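Local coordinates for protein positive phenol-degradative gene regulator (Ralstonia sp. E2, PDB 5FRY) that senses phenols through this N-terminal domain, which holds a dimethylphenol and a zinc ion, and probably activates transcription of phenol-degradation genes as an ATP-dependent enhancer-binding protein, at residues Asp56-Gly59 / Met60-Arg64; Leu81-Thr84 / Met85-Gly88. All blocks are in the same frame, centred on the assembly; numbering follows the deposited sequence.

Contact 1 of 2, residues Asp56-Gly59 / Met60-Arg64; sequences DTLG and MERAR
The carbonyl oxygen of Gly59 takes the backbone N-H of Ala63: Ala63 N stands 3.1 Å from Gly59 O, and the N-H...O angle is 168°. The methyl of the same alanine rests beside that oxygen, Ala63 CB lying 3.4 Å from Gly59 O. One residue on, Arg64 N donates to Met60 O at 2.9 Å, so the regular i to i+4 bonding of the new helix is running from its first turn. This is a tight junction between two consecutive helices: helix 44-58 stops, Gly59 leaves helical geometry with a positive phi of 94° and serves as the N-cap of the second helix, and helix 60-84 starts at once. At these backbone angles a CB would be jammed against the carbonyl oxygen of Leu58, which explains the glycine.

The side chains of Leu58 and Arg62 cross at about a right angle. Arg62 starts with CG anti to its backbone N (chi1 -161°) and bends at chi3, which carries the guanidinium back over the end of the preceding helix. Leu58 lies at the edge of that flat group, its CB in the guanidinium plane and 3.7 Å from Arg62 NE; the tip of the leucine, at CD2, lies too close to the guanidinium in the model to be relied on. The aliphatic base of the arginine comes in as well, with Arg62 CB 3.6 Å from Leu58 O. Both residues also pack on Leu58 of the second subunit, placing this junction at the dimer interface. Ala63 is buried against Leu54 and Val55 of helix 44-58, while Met60 and Arg64 reach Trp152 on helix 152-166.

Contact 2 of 2, residues Leu81-Thr84 / Met85-Gly88; sequences LAKT and MRSG
Met85 CG comes within 3.5 Å of Ala82 O as the methionine side chain folds back toward the last turn of helix 60-84. That carbon sits between the backbone N and the carbonyl carbon (chi1 57°), and bends at chi2 and chi3 carry the thioether toward Leu81. The apolar approach that follows is doubtful in detail, because the methyl CE lies too close to the Leu81 branch in the model for its exact position to be trusted.

Arg86 N gives a weak hydrogen bond to Thr84 O, 3.2 Å long with an N-H...O angle of only 126°; it closes an inverse gamma turn centred on Met85, by which the chain departs from helix 60-84.

The two basic side chains lie side by side and point the same way. Lys83 CG is 4.1 Å from Arg86 NH1, near the guanidinium plane at its edge, and Arg86 CB lies 3.5 Å from Lys83 O. Their charged ends stay apart, with Lys83 NZ 6.2 Å from Arg86 NH1.

Around this exit, Lys83 NZ hydrogen-bonds Ala164 O of helix 152-166, Ala82 and Met85 pack on Met97 of helix 97-104, and Leu81 and Met85 touch Arg22, just ahead of strand 23-26.

Followed from the N terminus, the chain passes through the three-stranded antiparallel sheet of 23-43 and helix 44-58, then turns in contact 1 and enters helix 60-84; contact 2 lies where that helix gives way to the loop before helix 91-95. Both are local turns in series, neither nested nor crossed, and neither closes a long loop. Their centres are 37 Å apart on opposite sides of the chain's centre, and their nearest atoms remain about 23 Å apart. Helix 60-84 connects them: its start joins helix 44-58 at the dimer interface, and its end meets helix 97-104. Helix 152-166 is touched at both ends.

Contact 1 of 2, residues Asp56-Gly59 / Met60-Arg64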
loop_
_atom_site.group_PDB
_atom_site.type_symbol
_atom_site.label_atom_id
_atom_site.label_comp_id
_atom_site.label_asym_id
_atom_site.label_seq_id
_atom_site.Cartn_x
_atom_site.Cartn_y
_atom_site.Cartn_z
ATOM N N ASP A 56 15.581 -0.835 10.639
ATOM C CA ASP A 56 17.034 -0.711 10.562
ATOM C C ASP A 56 17.570 0.694 10.829
ATOM O O ASP A 56 18.657 0.842 11.391
ATOM C CB ASP A 56 17.525 -1.181 9.185
ATOM C CG ASP A 56 17.454 -2.690 9.018
ATOM O OD1 ASP A 56 17.511 -3.407 10.043
ATOM O OD2 ASP A 56 17.347 -3.164 7.861
ATOM N N THR A 57 16.838 1.732 10.434
ATOM C CA THR A 57 17.358 3.084 10.650
ATOM C C THR A 57 16.634 3.858 11.754
ATOM O O THR A 57 17.218 4.757 12.364
ATOM C CB THR A 57 17.313 3.930 9.360
ATOM O OG1 THR A 57 18.122 3.325 8.348
ATOM C CG2 THR A 57 17.785 5.354 9.622
ATOM N N LEU A 58 15.374 3.526 12.013
ATOM C CA LEU A 58 14.618 4.233 13.046
ATOM C C LEU A 58 14.451 3.387 14.305
ATOM O O LEU A 58 14.143 3.913 15.372
ATOM C CB LEU A 58 13.236 4.652 12.531
ATOM C CG LEU A 58 13.088 5.384 11.193
ATOM C CD1 LEU A 58 11.615 5.497 10.800
ATOM C CD2 LEU A 58 13.732 6.757 11.230
ATOM N N GLY A 59 14.627 2.075 14.172
ATOM C CA GLY A 59 14.440 1.166 15.290
ATOM C C GLY A 59 13.044 0.581 15.329
ATOM O O GLY A 59 12.097 1.201 14.853
ATOM N N MET A 60 12.922 -0.606 15.913
ATOM C CA MET A 60 11.668 -1.353 15.952
ATOM C C MET A 60 10.483 -0.531 16.462
ATOM O O MET A 60 9.426 -0.486 15.827
ATOM C CB MET A 60 11.840 -2.597 16.827
ATOM C CG MET A 60 10.734 -3.627 16.688
ATOM S SD MET A 60 10.876 -4.585 15.166
ATOM C CE MET A 60 11.920 -5.942 15.707
ATOM N N GLU A 61 10.661 0.117 17.609
ATOM C CA GLU A 61 9.566 0.826 18.263
ATOM C C GLU A 61 9.044 2.026 17.484
ATOM O O GLU A 61 7.836 2.264 17.445
ATOM C CB GLU A 61 9.997 1.269 19.663
ATOM C CG GLU A 61 9.998 0.132 20.654
ATOM C CD GLU A 61 8.737 -0.715 20.542
ATOM O OE1 GLU A 61 7.666 -0.261 21.008
ATOM O OE2 GLU A 61 8.819 -1.823 19.968
ATOM N N ARG A 62 9.941 2.787 16.868
ATOM C CA ARG A 62 9.525 3.976 16.135
ATOM C C ARG A 62 8.892 3.590 14.796
ATOM O O ARG A 62 7.922 4.216 14.356
ATOM C CB ARG A 62 10.708 4.918 15.917
ATOM C CG ARG A 62 10.288 6.339 15.596
ATOM C CD ARG A 62 11.401 7.333 15.862
ATOM N NE ARG A 62 12.302 7.482 14.720
ATOM C CZ ARG A 62 13.031 8.571 14.487
ATOM N NH1 ARG A 62 12.964 9.606 15.318
ATOM N NH2 ARG A 62 13.826 8.628 13.422
ATOM N N ALA A 63 9.448 2.561 14.156
ATOM C CA ALA A 63 8.858 1.996 12.948
ATOM C C ALA A 63 7.436 1.543 13.241
ATOM O O ALA A 63 6.520 1.805 12.463
ATOM C CB ALA A 63 9.692 0.824 12.421
ATOM N N ARG A 64 7.275 0.868 14.380
ATOM C CA ARG A 64 5.997 0.346 14.843
ATOM C C ARG A 64 4.936 1.440 14.960
ATOM O O ARG A 64 3.794 1.252 14.525
ATOM C CB ARG A 64 6.195 -0.364 16.195
ATOM C CG ARG A 64 4.931 -0.679 16.989
ATOM C CD ARG A 64 5.307 -1.420 18.288
ATOM N NE ARG A 64 4.286 -1.316 19.322
ATOM C CZ ARG A 64 3.412 -2.275 19.609
ATOM N NH1 ARG A 64 3.438 -3.419 18.932
ATOM N NH2 ARG A 64 2.514 -2.090 20.569
#

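Contact 2 of 2, residues Leu81-Thr84 / Met85-Gly88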
loop_
_atom_site.group_PDB
_atom_site.type_symbol
_atom_site.label_atom_id
_atom_site.label_comp_id
_atom_site.label_asym_id
_atom_site.label_seq_id
_atom_site.Cartn_x
_atom_site.Cartn_y
_atom_site.Cartn_z
ATOM N N LEU A 81 -17.096 4.915 5.686
ATOM C CA LEU A 81 -17.822 4.223 4.635
ATOM C C LEU A 81 -18.941 3.379 5.249
ATOM O O LEU A 81 -20.057 3.347 4.729
ATOM C CB LEU A 81 -16.870 3.363 3.790
ATOM C CG LEU A 81 -17.501 2.404 2.779
ATOM C CD1 LEU A 81 -18.442 3.170 1.864
ATOM C CD2 LEU A 81 -16.454 1.667 1.961
ATOM N N ALA A 82 -18.655 2.729 6.372
ATOM C CA ALA A 82 -19.624 1.838 7.002
ATOM C C ALA A 82 -20.794 2.626 7.572
ATOM O O ALA A 82 -21.939 2.181 7.523
ATOM C CB ALA A 82 -18.958 1.009 8.097
ATOM N N LYS A 83 -20.502 3.798 8.113
ATOM C CA LYS A 83 -21.544 4.640 8.696
ATOM C C LYS A 83 -22.555 5.111 7.641
ATOM O O LYS A 83 -23.675 5.477 7.994
ATOM C CB LYS A 83 -20.930 5.856 9.402
ATOM C CG LYS A 83 -20.410 5.612 10.822
ATOM C CD LYS A 83 -19.379 6.680 11.119
ATOM C CE LYS A 83 -18.776 6.587 12.497
ATOM N NZ LYS A 83 -18.179 7.927 12.857
ATOM N N THR A 84 -22.159 5.081 6.372
ATOM C CA THR A 84 -23.058 5.438 5.282
ATOM C C THR A 84 -24.153 4.386 5.143
ATOM O O THR A 84 -25.341 4.708 5.134
ATOM C CB THR A 84 -22.305 5.565 3.946
ATOM O OG1 THR A 84 -21.387 4.474 3.805
ATOM C CG2 THR A 84 -21.537 6.878 3.890
ATOM N N MET A 85 -23.743 3.126 5.041
ATOM C CA MET A 85 -24.682 2.014 4.960
ATOM C C MET A 85 -25.015 1.513 6.360
ATOM O O MET A 85 -24.439 0.534 6.835
ATOM C CB MET A 85 -24.101 0.878 4.116
ATOM C CG MET A 85 -22.762 0.357 4.615
ATOM S SD MET A 85 -21.690 -0.200 3.277
ATOM C CE MET A 85 -20.715 1.275 2.990
ATOM N N ARG A 86 -25.947 2.195 7.017
ATOM C CA ARG A 86 -26.312 1.878 8.388
ATOM C C ARG A 86 -27.827 1.880 8.586
ATOM O O ARG A 86 -28.316 1.837 9.717
ATOM C CB ARG A 86 -25.644 2.879 9.332
ATOM C CG ARG A 86 -25.870 2.618 10.808
ATOM C CD ARG A 86 -24.790 3.277 11.635
ATOM N NE ARG A 86 -25.232 3.563 12.997
ATOM C CZ ARG A 86 -24.458 4.125 13.920
ATOM N NH1 ARG A 86 -23.206 4.452 13.616
ATOM N NH2 ARG A 86 -24.931 4.356 15.140
ATOM N N SER A 87 -28.555 1.918 7.472
ATOM C CA SER A 87 -30.017 2.012 7.463
ATOM C C SER A 87 -30.705 1.187 8.549
ATOM O O SER A 87 -31.273 1.738 9.496
ATOM C CB SER A 87 -30.549 1.589 6.091
ATOM O OG SER A 87 -29.937 0.382 5.660
ATOM N N GLY A 88 -30.648 -0.132 8.410
ATOM C CA GLY A 88 -31.301 -1.025 9.350
ATOM C C GLY A 88 -30.356 -2.039 9.964
ATOM O O GLY A 88 -30.783 -3.107 10.407
#